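Local coordinates for fucolectin-related protein (Streptococcus pneumoniae, PDB 2WMF) that hydrolyses host carbohydrate antigens as the catalytic module of a family 98 glycoside hydrolase, probably acting on blood-group glycans as part of fucose utilization, at residues L117-A122 against E131-Q136; R125-P130 against A160-K165; T211-I216 against T362-N367; N350-G355 against H372-I377; K456-D461 against L477-N482. All blocks are in the same frame, centred on the assembly; numbering follows the deposited sequence.

Interaction 1: L117-A122 against E131-Q136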
# COMPACT_ATOMS: atom_id res chain seq x y z
N LEU A 117 11.08 15.39 2.40
CA LEU A 117 11.62 15.43 3.76
C LEU A 117 10.53 15.09 4.76
O LEU A 117 9.44 15.62 4.68
CB LEU A 117 12.15 16.81 4.12
CG LEU A 117 13.16 17.50 3.22
CD1 LEU A 117 13.52 18.87 3.84
CD2 LEU A 117 14.35 16.58 3.03
N VAL A 118 10.83 14.20 5.70
CA VAL A 118 9.94 13.95 6.85
C VAL A 118 10.22 15.06 7.86
O VAL A 118 11.32 15.10 8.43
CB VAL A 118 10.18 12.59 7.51
CG1 VAL A 118 9.22 12.42 8.70
CG2 VAL A 118 10.04 11.41 6.48
N ILE A 119 9.26 15.96 8.03
CA ILE A 119 9.40 17.11 8.95
C ILE A 119 8.48 17.08 10.16
O ILE A 119 8.63 17.91 11.05
CB ILE A 119 9.30 18.47 8.23
CG1 ILE A 119 7.86 18.75 7.76
CG2 ILE A 119 10.34 18.52 7.03
CD1 ILE A 119 7.68 20.17 7.28
N MET A 120 7.54 16.12 10.19
CA MET A 120 6.64 15.95 11.31
C MET A 120 6.47 14.46 11.63
O MET A 120 6.37 13.66 10.72
CB MET A 120 5.23 16.51 11.00
CG MET A 120 5.10 18.05 10.93
SD MET A 120 3.43 18.56 10.55
CE MET A 120 2.62 18.38 12.15
N SER A 121 6.52 14.13 12.93
CA SER A 121 6.27 12.77 13.38
C SER A 121 6.07 12.70 14.90
O SER A 121 6.59 13.54 15.64
CB SER A 121 7.42 11.84 13.00
OG SER A 121 7.07 10.48 13.20
N ALA A 122 5.27 11.72 15.30
CA ALA A 122 5.14 11.30 16.70
C ALA A 122 4.88 12.49 17.65
O ALA A 122 5.51 12.60 18.71
CB ALA A 122 6.36 10.47 17.12
N GLU A 131 8.63 29.19 7.39
CA GLU A 131 9.54 30.09 6.67
C GLU A 131 10.85 29.38 6.20
O GLU A 131 11.34 29.64 5.08
CB GLU A 131 9.85 31.26 7.61
CG GLU A 131 8.63 32.13 8.01
CD GLU A 131 7.65 31.54 9.07
OE1 GLU A 131 7.95 30.54 9.78
OE2 GLU A 131 6.52 32.13 9.19
N TRP A 132 11.40 28.49 7.03
CA TRP A 132 12.57 27.70 6.67
C TRP A 132 12.27 26.75 5.52
O TRP A 132 13.04 26.62 4.57
CB TRP A 132 13.12 26.93 7.88
CG TRP A 132 14.30 26.04 7.58
CD1 TRP A 132 15.63 26.36 7.67
CD2 TRP A 132 14.26 24.67 7.12
NE1 TRP A 132 16.40 25.28 7.33
CE2 TRP A 132 15.60 24.24 6.97
CE3 TRP A 132 13.22 23.77 6.84
CZ2 TRP A 132 15.92 22.96 6.52
CZ3 TRP A 132 13.54 22.53 6.39
CH2 TRP A 132 14.87 22.11 6.26
N LEU A 133 11.13 26.09 5.57
CA LEU A 133 10.74 25.21 4.47
C LEU A 133 10.57 25.99 3.15
O LEU A 133 11.00 25.54 2.07
CB LEU A 133 9.45 24.48 4.81
CG LEU A 133 8.90 23.52 3.77
CD1 LEU A 133 9.91 22.42 3.49
CD2 LEU A 133 7.51 22.95 4.18
N ASP A 134 9.91 27.15 3.25
CA ASP A 134 9.69 28.06 2.11
C ASP A 134 11.06 28.36 1.42
O ASP A 134 11.20 28.22 0.20
CB ASP A 134 8.99 29.33 2.61
CG ASP A 134 8.61 30.30 1.49
OD1 ASP A 134 9.51 30.71 0.73
OD2 ASP A 134 7.41 30.60 1.38
N GLU A 135 12.07 28.68 2.23
CA GLU A 135 13.44 28.93 1.76
C GLU A 135 14.02 27.72 1.05
O GLU A 135 14.67 27.86 0.03
CB GLU A 135 14.35 29.33 2.94
CG GLU A 135 14.02 30.70 3.47
CD GLU A 135 14.73 31.02 4.80
OE1 GLU A 135 15.41 30.13 5.39
OE2 GLU A 135 14.59 32.18 5.27
N GLN A 136 13.78 26.53 1.59
CA GLN A 136 14.29 25.34 0.97
C GLN A 136 13.64 25.08 -0.40
O GLN A 136 14.33 24.70 -1.34
CB GLN A 136 14.23 24.11 1.88
CG GLN A 136 14.79 24.28 3.30
CD GLN A 136 16.06 25.15 3.35
OE1 GLN A 136 17.05 24.88 2.64
NE2 GLN A 136 16.02 26.22 4.15
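Ile119 and Leu133 meet through methyl groups at the ends of their side chains, with CD1 of Ile119 lying 4.2 Å from CD2 of Leu133. The two side chains cross at about a right angle. Ile119 holds CG1 between its backbone N and carbonyl carbon (chi1 71°), which sends CD1 out from the strand to the helix. Leu133 has CG anti to its own backbone N, which carries CD2 toward the strand, and only this one of its two methyls makes the contact.

Leu117, two residues back on the same side of the strand, forms the second contact. Its CD1 lies 4.3 Å from CH2 of Trp132, close to the plane of the indole and at its edge, so the ring presents its rim to the leucine. One face of the indole is used by the helix itself: Gln136 NE2 sits 3.3 Å above the ring plane, displaced toward the rim, and also donates to Trp132 O at 3.0 Å. That carbonyl accepts the helical N-H of Gln136 as well, and the two donors arrive from opposite faces of its plane.

Strand 115-121, helix 130-139 and strand 143-149 make up one beta-alpha-beta unit of the eight-stranded parallel barrel, and this contact packs the helix on the outside of the strand. Tyr166 of helix 159-172 touches both Ile119 and Leu133 and continues the apolar layer. Since no hydrogen bond links the two segments, helix and strand are held here by dispersion and by the exclusion of water from a buried seam, while the amide of Gln136 finds a partner on its own helix.

Interaction 2: R125-P130 against A160-K165; sequences RNTVPP and APHSAK
Pro130 presses its ring against the aliphatic part of Lys165, and this is the tight end of the contact. CG of Pro130 lies 3.4 Å from CG of Lys165, closer than carbons usually pack, and the two side chains cross at about a right angle. Beyond that point the lysine chain bends at chi2 and chi4, and its NZ makes a long, weak ion pair with Glu168.

The other end is wetter. The imidazole of His162 turns its edge to Arg125 O, with CE1 3.1 Å from that oxygen, but no hydrogen bond forms between the two segments. Thr127 OG1 and His162 ND1 stand 4.5 Å apart, and a water joins them, lying in the imidazole plane 2.7 Å from His162 ND1 and 2.8 Å from Thr127 OG1. The threonine hydroxyl is also hydrogen-bonded to Tyr166 OH. On the solvent side, the long side chain of Arg125 leads away from the helix.

Pro129 is the N-cap of helix 130-139 and Pro130 opens its first turn. The loop that follows a barrel strand thus leans on the start of the next helix round the barrel, 159-172, as neighbouring beta-alpha units do in a (beta/alpha)8 fold.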
# COMPACT_ATOMS: atom_id res chain seq x y z
N ARG A 125 5.67 19.12 18.40
CA ARG A 125 5.05 20.43 18.25
C ARG A 125 6.07 21.46 17.73
O ARG A 125 5.67 22.44 17.09
CB ARG A 125 4.53 20.90 19.61
CG ARG A 125 3.39 20.04 20.19
CD ARG A 125 3.19 20.32 21.66
NE ARG A 125 2.21 19.47 22.31
CZ ARG A 125 2.43 18.20 22.66
NH1 ARG A 125 3.61 17.64 22.42
NH2 ARG A 125 1.48 17.50 23.27
N ASN A 126 7.35 21.25 18.02
CA ASN A 126 8.39 22.27 17.68
C ASN A 126 9.23 21.79 16.50
O ASN A 126 10.43 21.47 16.62
CB ASN A 126 9.24 22.58 18.93
CG ASN A 126 8.41 23.24 20.03
OD1 ASN A 126 8.41 22.79 21.17
ND2 ASN A 126 7.66 24.28 19.67
N THR A 127 8.56 21.75 15.34
CA THR A 127 9.15 21.29 14.07
C THR A 127 9.68 22.51 13.32
O THR A 127 9.47 23.65 13.77
CB THR A 127 8.09 20.54 13.26
OG1 THR A 127 6.86 21.29 13.22
CG2 THR A 127 7.86 19.14 13.91
N VAL A 128 10.35 22.28 12.20
CA VAL A 128 11.02 23.37 11.47
C VAL A 128 10.02 24.44 11.07
O VAL A 128 8.85 24.14 10.75
CB VAL A 128 11.87 22.88 10.25
CG1 VAL A 128 13.07 22.06 10.73
CG2 VAL A 128 11.02 22.10 9.27
N PRO A 129 10.45 25.71 11.13
CA PRO A 129 9.51 26.78 10.77
C PRO A 129 9.01 26.72 9.33
O PRO A 129 9.77 26.38 8.45
CB PRO A 129 10.35 28.05 10.97
CG PRO A 129 11.42 27.67 11.93
CD PRO A 129 11.75 26.25 11.58
N PRO A 130 7.75 27.07 9.10
CA PRO A 130 7.31 27.16 7.69
C PRO A 130 8.17 28.09 6.81
O PRO A 130 8.39 27.80 5.64
CB PRO A 130 5.87 27.70 7.81
CG PRO A 130 5.40 27.27 9.16
CD PRO A 130 6.63 27.30 10.04
N ALA A 160 -2.79 19.14 13.44
CA ALA A 160 -3.63 19.50 12.28
C ALA A 160 -3.33 20.94 11.82
O ALA A 160 -3.09 21.19 10.62
CB ALA A 160 -5.09 19.29 12.55
N PRO A 161 -3.37 21.93 12.74
CA PRO A 161 -3.02 23.30 12.30
C PRO A 161 -1.60 23.46 11.74
O PRO A 161 -1.37 24.20 10.73
CB PRO A 161 -3.24 24.15 13.58
CG PRO A 161 -3.97 23.33 14.47
CD PRO A 161 -3.78 21.90 14.15
N HIS A 162 -0.64 22.77 12.32
CA HIS A 162 0.74 22.87 11.83
C HIS A 162 0.79 22.27 10.42
O HIS A 162 1.49 22.76 9.56
CB HIS A 162 1.75 22.21 12.74
CG HIS A 162 2.00 22.96 14.01
ND1 HIS A 162 2.91 22.53 14.95
CD2 HIS A 162 1.44 24.09 14.48
CE1 HIS A 162 2.90 23.39 15.97
NE2 HIS A 162 2.03 24.35 15.71
N SER A 163 0.11 21.14 10.23
CA SER A 163 0.06 20.49 8.92
C SER A 163 -0.56 21.41 7.87
O SER A 163 -0.06 21.51 6.73
CB SER A 163 -0.70 19.13 9.02
OG SER A 163 0.02 18.18 9.81
N ALA A 164 -1.61 22.11 8.27
CA ALA A 164 -2.30 23.09 7.39
C ALA A 164 -1.33 24.19 6.94
O ALA A 164 -1.33 24.58 5.76
CB ALA A 164 -3.53 23.67 8.12
N LYS A 165 -0.48 24.65 7.85
CA LYS A 165 0.46 25.72 7.48
C LYS A 165 1.50 25.18 6.51
O LYS A 165 1.84 25.85 5.52
CB LYS A 165 1.15 26.30 8.71
CG LYS A 165 2.07 27.46 8.37
CD LYS A 165 1.33 28.77 7.97
CE LYS A 165 2.17 29.58 7.03
NZ LYS A 165 2.14 28.87 5.70
O HOH W 1 4.47 20.41 14.45

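Interaction 3: T211-I216 against T362-N367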
# COMPACT_ATOMS: atom_id res chain seq x y z
N THR A 211 -2.72 5.92 4.53
CA THR A 211 -2.83 5.05 5.67
C THR A 211 -1.44 4.69 6.22
O THR A 211 -0.40 4.94 5.62
CB THR A 211 -3.59 3.73 5.27
OG1 THR A 211 -2.74 2.94 4.43
CG2 THR A 211 -4.93 4.03 4.54
N LYS A 212 -1.44 4.06 7.38
CA LYS A 212 -0.21 3.48 7.96
C LYS A 212 -0.60 2.40 8.98
O LYS A 212 -0.77 2.68 10.18
CB LYS A 212 0.64 4.54 8.64
CG LYS A 212 2.00 4.00 9.18
CD LYS A 212 2.92 5.06 9.77
CE LYS A 212 4.34 4.47 9.95
NZ LYS A 212 4.40 3.62 11.17
N ASN A 213 -0.70 1.17 8.48
CA ASN A 213 -1.37 0.08 9.22
C ASN A 213 -0.56 -0.69 10.28
O ASN A 213 -0.97 -1.76 10.75
CB ASN A 213 -2.11 -0.84 8.24
CG ASN A 213 -1.22 -1.56 7.30
OD1 ASN A 213 0.02 -1.50 7.38
ND2 ASN A 213 -1.86 -2.28 6.35
N THR A 214 0.51 -0.07 10.72
CA THR A 214 1.33 -0.51 11.85
C THR A 214 0.55 -0.95 13.11
O THR A 214 0.93 -1.99 13.69
CB THR A 214 2.29 0.64 12.27
OG1 THR A 214 2.84 1.29 11.10
CG2 THR A 214 3.43 0.14 13.18
N PRO A 215 -0.41 -0.13 13.58
CA PRO A 215 -1.00 -0.43 14.90
C PRO A 215 -2.05 -1.53 14.93
O PRO A 215 -2.72 -1.73 15.95
CB PRO A 215 -1.61 0.91 15.32
CG PRO A 215 -2.09 1.50 13.99
CD PRO A 215 -0.99 1.12 13.03
N ILE A 216 -2.19 -2.27 13.81
CA ILE A 216 -2.99 -3.49 13.77
C ILE A 216 -4.38 -3.30 14.34
O ILE A 216 -4.87 -4.08 15.18
CB ILE A 216 -2.25 -4.75 14.35
CG1 ILE A 216 -1.79 -4.58 15.79
CG2 ILE A 216 -1.07 -5.11 13.47
CD1 ILE A 216 -1.40 -5.92 16.42
N THR A 362 -7.53 -6.01 12.24
CA THR A 362 -6.16 -5.92 12.71
C THR A 362 -5.16 -6.16 11.58
O THR A 362 -3.99 -5.81 11.71
CB THR A 362 -5.80 -6.86 13.91
OG1 THR A 362 -5.63 -8.19 13.45
CG2 THR A 362 -6.84 -6.74 15.01
N MET A 363 -5.64 -6.74 10.47
CA MET A 363 -4.81 -7.08 9.34
C MET A 363 -5.44 -6.60 8.03
O MET A 363 -6.63 -6.31 7.97
CB MET A 363 -4.61 -8.60 9.30
CG MET A 363 -3.79 -9.09 10.50
SD MET A 363 -2.06 -8.63 10.33
CE MET A 363 -1.51 -9.90 9.13
N PRO A 364 -4.60 -6.43 7.01
CA PRO A 364 -5.05 -5.65 5.85
C PRO A 364 -5.85 -6.40 4.81
O PRO A 364 -6.53 -5.76 3.99
CB PRO A 364 -3.72 -5.17 5.24
CG PRO A 364 -2.74 -6.23 5.62
CD PRO A 364 -3.15 -6.66 6.98
N LEU A 365 -5.75 -7.74 4.76
CA LEU A 365 -6.33 -8.44 3.61
C LEU A 365 -7.87 -8.44 3.71
O LEU A 365 -8.42 -8.59 4.78
CB LEU A 365 -5.79 -9.86 3.44
CG LEU A 365 -4.27 -10.02 3.40
CD1 LEU A 365 -3.84 -11.52 3.27
CD2 LEU A 365 -3.67 -9.13 2.27
N TYR A 366 -8.52 -8.25 2.56
CA TYR A 366 -9.98 -8.32 2.50
C TYR A 366 -10.44 -9.75 2.11
O TYR A 366 -9.80 -10.40 1.31
CB TYR A 366 -10.52 -7.33 1.47
CG TYR A 366 -10.33 -5.90 1.92
CD1 TYR A 366 -10.75 -5.51 3.20
CD2 TYR A 366 -9.68 -4.94 1.12
CE1 TYR A 366 -10.60 -4.20 3.64
CE2 TYR A 366 -9.53 -3.62 1.56
CZ TYR A 366 -9.99 -3.24 2.81
OH TYR A 366 -9.87 -1.93 3.26
N ASN A 367 -11.57 -10.20 2.64
CA ASN A 367 -12.05 -11.53 2.27
C ASN A 367 -12.82 -11.53 0.94
O ASN A 367 -12.84 -12.50 0.22
CB ASN A 367 -12.95 -12.06 3.34
CG ASN A 367 -12.27 -12.14 4.68
OD1 ASN A 367 -11.65 -13.18 5.02
ND2 ASN A 367 -12.35 -11.07 5.43
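Ile216 and Thr362 bring their backbones together almost symmetrically, with CA atoms 4.1 Å apart and each CA-H making a bent contact (about 130° at H) with the other's carbonyl O: Ile216 CA lies 3.3 Å from Thr362 O, and Thr362 CA 3.3 Å from Ile216 O. Ile216 ends a type I turn that starts at Asn213, and its positive phi of 50° gives it a left-handed conformation.

The side chains follow the same exchange. CB of Thr362 comes 3.2 Å from Ile216 O, while the beta-branched isoleucine sets CB and CG2 beside Thr362 O, CG2 at 3.5 Å. The threonine hydroxyl, lodged between its backbone N and carbonyl carbon (chi1 77°), is hydrogen-bonded to Asp360 and Lys250 rather than to Ile216.

Further along, Asn213 crosses Pro364 at about a right angle, its ND2 3.6 Å from Pro364 CB. The amide is fixed by partners on two helices: ND2 bonds Glu278 and OD1 bonds Lys246. Both of those residues also touch Pro364, so proline and amide share their surroundings. Past Pro364 the chain turns so that Pro364 O stands over the centre of the Tyr366 ring, 4.1 Å above it.

The contact ties the loop beyond barrel strand 207-212 to the C-terminal part of the chain, at the end of the barrel where (beta/alpha)8 glycoside hydrolases carry their active sites. Without a conventional hydrogen bond across it, the junction relies on close C-H to carbonyl contacts and on shape, and the strong polar bonds run outward to neighbouring helices and loops.

Interaction 4: N350-G355 against H372-I377; sequences NGFYQG and HILPVI
Phe352 and Tyr353 turn their rings toward Leu374 and Val376, and the two rings also pack on each other. Phe352 CD2 stands 3.7 Å above one face of the tyrosine ring, over its centre, while Tyr353 CE1 lies in the plane of the phenylalanine at its edge. A further aromatic, Tyr357, meets Tyr353 edge-to-face. Leu374 approaches the phenylalanine obliquely, bringing CD1 to 4.2 Å from Phe352 CE2.

Phe352 already starts toward the strand, with CG anti to the backbone N (chi1 -176°); Tyr353 starts across it, and its ring end swings nearer with CG anti to the carbonyl carbon (chi1 -62°). Both occupy the central positions of a type I turn from Gly351 to Gln354, closed by Gln354 N donating to Gly351 O at 3.2 Å. The turn belongs to the long connection between strands 337-340 and 376-377. The second of these strands is at one edge of a three-stranded parallel sheet with 337-340 in the middle. Leu374, just before that edge strand, and Val376, on it, point toward the aromatic pair.

At the far end of the ring, Tyr353 OH rests 4.0 Å from Val376 CG2, a purely van der Waals approach. The hydroxyl is hydrogen-bonded instead to Ser224 OG of helix 219-231. The same serine hydroxyl is bonded to Leu374 O, so a single side chain of the barrel serves both segments, and Val376 adds a backbone hydrogen bond to Ser224.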
# COMPACT_ATOMS: atom_id res chain seq x y z
N ASN A 350 -17.75 -0.87 15.71
CA ASN A 350 -16.60 -1.77 15.56
C ASN A 350 -16.84 -3.22 15.04
O ASN A 350 -15.87 -3.84 14.53
CB ASN A 350 -15.99 -1.98 16.97
CG ASN A 350 -15.32 -0.71 17.57
OD1 ASN A 350 -15.39 0.38 17.00
ND2 ASN A 350 -14.66 -0.88 18.74
N GLY A 351 -18.07 -3.72 14.89
CA GLY A 351 -18.33 -4.67 13.77
C GLY A 351 -18.82 -4.43 12.38
O GLY A 351 -19.33 -5.38 11.74
N PHE A 352 -18.67 -3.22 11.87
CA PHE A 352 -19.30 -2.88 10.62
C PHE A 352 -18.88 -3.82 9.48
O PHE A 352 -19.70 -4.17 8.65
CB PHE A 352 -19.03 -1.42 10.22
CG PHE A 352 -19.76 -0.99 8.97
CD1 PHE A 352 -21.13 -0.68 8.99
CD2 PHE A 352 -19.09 -0.93 7.77
CE1 PHE A 352 -21.78 -0.29 7.82
CE2 PHE A 352 -19.73 -0.56 6.62
CZ PHE A 352 -21.07 -0.22 6.63
N TYR A 353 -17.58 -4.14 9.39
CA TYR A 353 -17.10 -4.84 8.21
C TYR A 353 -17.28 -6.37 8.29
O TYR A 353 -17.13 -7.09 7.28
CB TYR A 353 -15.64 -4.46 7.94
CG TYR A 353 -15.50 -2.98 7.65
CD1 TYR A 353 -15.72 -2.49 6.36
CD2 TYR A 353 -15.21 -2.06 8.64
CE1 TYR A 353 -15.61 -1.14 6.08
CE2 TYR A 353 -15.12 -0.69 8.37
CZ TYR A 353 -15.35 -0.24 7.10
OH TYR A 353 -15.22 1.10 6.84
N GLN A 354 -17.65 -6.85 9.47
CA GLN A 354 -17.96 -8.30 9.65
C GLN A 354 -19.15 -8.69 8.77
O GLN A 354 -20.12 -7.93 8.61
CB GLN A 354 -18.30 -8.56 11.09
CG GLN A 354 -17.19 -8.27 12.04
CD GLN A 354 -16.21 -9.40 12.16
OE1 GLN A 354 -16.45 -10.51 11.66
NE2 GLN A 354 -15.11 -9.14 12.85
N GLY A 355 -19.08 -9.86 8.17
CA GLY A 355 -20.12 -10.26 7.22
C GLY A 355 -20.12 -9.63 5.87
O GLY A 355 -20.82 -10.09 4.98
N HIS A 372 -16.21 -3.54 -3.08
CA HIS A 372 -15.01 -2.73 -3.17
C HIS A 372 -14.64 -2.26 -1.76
O HIS A 372 -15.04 -2.88 -0.80
CB HIS A 372 -15.23 -1.54 -4.13
CG HIS A 372 -15.90 -1.93 -5.41
ND1 HIS A 372 -15.22 -2.58 -6.42
CD2 HIS A 372 -17.18 -1.81 -5.83
CE1 HIS A 372 -16.07 -2.87 -7.40
NE2 HIS A 372 -17.26 -2.39 -7.08
N ILE A 373 -13.89 -1.17 -1.65
CA ILE A 373 -13.83 -0.40 -0.38
C ILE A 373 -15.12 0.45 -0.31
O ILE A 373 -15.40 1.26 -1.22
CB ILE A 373 -12.60 0.53 -0.32
CG1 ILE A 373 -11.32 -0.31 -0.13
CG2 ILE A 373 -12.74 1.55 0.80
CD1 ILE A 373 -10.02 0.46 -0.47
N LEU A 374 -15.93 0.23 0.72
CA LEU A 374 -17.15 1.04 0.93
C LEU A 374 -16.71 2.43 1.47
O LEU A 374 -16.04 2.51 2.51
CB LEU A 374 -18.08 0.35 1.92
CG LEU A 374 -19.02 -0.70 1.37
CD1 LEU A 374 -19.68 -1.50 2.50
CD2 LEU A 374 -20.12 0.02 0.52
N PRO A 375 -16.96 3.52 0.73
CA PRO A 375 -16.53 4.84 1.24
C PRO A 375 -17.24 5.25 2.53
O PRO A 375 -18.48 5.05 2.69
CB PRO A 375 -16.92 5.79 0.09
CG PRO A 375 -17.02 4.92 -1.13
CD PRO A 375 -17.61 3.65 -0.59
N VAL A 376 -16.45 5.80 3.46
CA VAL A 376 -16.96 6.51 4.61
C VAL A 376 -16.75 7.98 4.36
O VAL A 376 -15.62 8.40 4.06
CB VAL A 376 -16.31 6.05 5.94
CG1 VAL A 376 -16.63 7.05 7.07
CG2 VAL A 376 -16.80 4.69 6.32
N ILE A 377 -17.84 8.74 4.42
CA ILE A 377 -17.77 10.18 4.22
C ILE A 377 -17.80 10.89 5.60
O ILE A 377 -18.63 10.60 6.45
CB ILE A 377 -18.94 10.69 3.33
CG1 ILE A 377 -19.08 9.85 2.03
CG2 ILE A 377 -18.73 12.21 2.99
CD1 ILE A 377 -17.80 9.84 1.16

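Interaction 5: K456-D461 against L477-N482; sequences KSLSLD and LHILLN
Leu458 reaches across from its strand toward Leu477 and Ile479. Its CB is directed at the opposing strand but is still 5.7 Å from Leu477 CD1, and CG, anti to the backbone N (chi1 -177°), is scarcely closer at 5.5 Å from the same methyl. Contact comes at the tip. CD1 lies 4.3 Å from Leu477 CD1 and 4.5 Å from Ile479 CD1, so one methyl touches two residues that point inward from the facing strand. The other methyl, Leu458 CD2, turns along its own strand and packs 3.9 Å from Leu460 CG.

The two strands belong to different antiparallel sheets, 457-462 to one and 477-482 to the other, and the sheets lie face to face as a beta sandwich in the C-terminal part of the chain. Their axes are 11.6 Å apart and run in nearly the same direction, at 8° to each other, a separation bridged by side chains alone. Leu533 and Leu535 from the adjoining strand of the first sheet, and Val470 from the second, also pack against Leu458.

Two residues on, Leu460 repeats the approach with a single methyl: its CD2 lies 4.4 Å from Leu481 CD2. The alternation of the strands turns Leu477, Ile479 and Leu481 inward together. Just before Leu458, Lys456 and Ser457 both face Ser536 in a classic beta bulge, an irregularity at the beginning of the strand.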
# COMPACT_ATOMS: atom_id res chain seq x y z
N LYS A 456 -16.21 -18.83 -20.85
CA LYS A 456 -17.41 -18.63 -20.06
C LYS A 456 -17.09 -18.32 -18.60
O LYS A 456 -17.67 -17.38 -18.00
CB LYS A 456 -18.31 -19.86 -20.10
CG LYS A 456 -19.65 -19.60 -19.52
CD LYS A 456 -20.53 -20.79 -19.73
CE LYS A 456 -21.99 -20.46 -19.45
NZ LYS A 456 -22.17 -19.47 -18.35
N SER A 457 -16.19 -19.10 -18.01
CA SER A 457 -15.76 -18.84 -16.66
C SER A 457 -14.31 -19.22 -16.49
O SER A 457 -13.74 -19.93 -17.30
CB SER A 457 -16.65 -19.54 -15.64
OG SER A 457 -16.45 -20.93 -15.70
N LEU A 458 -13.70 -18.66 -15.45
CA LEU A 458 -12.29 -18.90 -15.16
C LEU A 458 -12.21 -19.21 -13.68
O LEU A 458 -12.70 -18.46 -12.84
CB LEU A 458 -11.46 -17.67 -15.55
CG LEU A 458 -9.95 -17.70 -15.39
CD1 LEU A 458 -9.30 -16.68 -16.31
CD2 LEU A 458 -9.53 -17.41 -13.95
N SER A 459 -11.65 -20.35 -13.35
CA SER A 459 -11.40 -20.68 -11.96
C SER A 459 -9.91 -20.67 -11.58
O SER A 459 -9.03 -20.93 -12.40
CB SER A 459 -11.94 -22.09 -11.72
OG SER A 459 -13.36 -22.09 -11.89
N LEU A 460 -9.65 -20.42 -10.28
CA LEU A 460 -8.30 -20.44 -9.74
C LEU A 460 -8.28 -21.17 -8.39
O LEU A 460 -9.20 -20.98 -7.55
CB LEU A 460 -7.73 -19.01 -9.52
CG LEU A 460 -7.36 -18.24 -10.79
CD1 LEU A 460 -7.28 -16.74 -10.50
CD2 LEU A 460 -5.98 -18.75 -11.23
N ASP A 461 -7.22 -21.96 -8.20
CA ASP A 461 -6.87 -22.54 -6.92
C ASP A 461 -5.56 -21.89 -6.55
O ASP A 461 -4.57 -21.97 -7.30
CB ASP A 461 -6.77 -24.07 -7.00
CG ASP A 461 -6.51 -24.74 -5.67
OD1 ASP A 461 -6.74 -24.14 -4.62
OD2 ASP A 461 -6.06 -25.92 -5.69
N LEU A 477 -7.30 -12.86 -23.29
CA LEU A 477 -7.17 -12.65 -21.85
C LEU A 477 -5.70 -12.44 -21.49
O LEU A 477 -4.83 -13.21 -21.96
CB LEU A 477 -7.71 -13.88 -21.12
CG LEU A 477 -9.17 -14.27 -21.28
CD1 LEU A 477 -9.38 -15.58 -20.48
CD2 LEU A 477 -10.13 -13.16 -20.93
N HIS A 478 -5.42 -11.45 -20.63
CA HIS A 478 -4.07 -11.34 -20.10
C HIS A 478 -4.11 -11.68 -18.65
O HIS A 478 -4.93 -11.13 -17.92
CB HIS A 478 -3.42 -9.97 -20.28
CG HIS A 478 -2.03 -9.96 -19.72
ND1 HIS A 478 -0.92 -10.34 -20.45
CD2 HIS A 478 -1.60 -9.80 -18.44
CE1 HIS A 478 0.15 -10.32 -19.66
NE2 HIS A 478 -0.24 -9.98 -18.44
N ILE A 479 -3.24 -12.60 -18.24
CA ILE A 479 -3.28 -13.11 -16.86
C ILE A 479 -1.91 -12.88 -16.21
O ILE A 479 -0.87 -13.26 -16.78
CB ILE A 479 -3.67 -14.63 -16.83
CG1 ILE A 479 -5.13 -14.81 -17.39
CG2 ILE A 479 -3.59 -15.18 -15.40
CD1 ILE A 479 -5.32 -15.96 -18.25
N LEU A 480 -1.93 -12.26 -15.05
CA LEU A 480 -0.77 -12.07 -14.20
C LEU A 480 -0.96 -12.89 -12.90
O LEU A 480 -2.02 -12.81 -12.26
CB LEU A 480 -0.60 -10.57 -13.84
CG LEU A 480 0.46 -10.17 -12.83
CD1 LEU A 480 1.85 -10.54 -13.37
CD2 LEU A 480 0.39 -8.69 -12.52
N LEU A 481 0.03 -13.73 -12.59
CA LEU A 481 0.10 -14.49 -11.33
C LEU A 481 1.35 -14.06 -10.61
O LEU A 481 2.44 -13.92 -11.22
CB LEU A 481 0.15 -16.00 -11.58
CG LEU A 481 -0.88 -16.67 -12.49
CD1 LEU A 481 -0.55 -18.21 -12.70
CD2 LEU A 481 -2.32 -16.39 -12.00
N ASN A 482 1.25 -13.90 -9.29
CA ASN A 482 2.49 -13.74 -8.56
C ASN A 482 2.32 -14.30 -7.15
O ASN A 482 1.38 -13.92 -6.42
CB ASN A 482 2.94 -12.27 -8.53
CG ASN A 482 4.42 -12.10 -8.18
OD1 ASN A 482 4.91 -12.76 -7.26
ND2 ASN A 482 5.13 -11.16 -8.85

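Interactions 1 and 2 adjoin at the outer side of the barrel: their centres are 8 Å apart, and Ile119 O packs 3.2 Å from Thr127 CG2, while Met120 of the first reaches Ser163 and His162 of the second. Interaction 3, centred 28 Å from each of them, shares the barrel sheet with interaction 1 and lies at the strand ends where an active site is expected in this fold. It joins the barrel to the C-terminal region. Interaction 4 is 13 Å from it between centres, touching through Tyr366 and Ile373. Interaction 5, in the beta sandwich, stands apart, its centre 26 Å from that of interaction 3 and 46 Å from that of interaction 1.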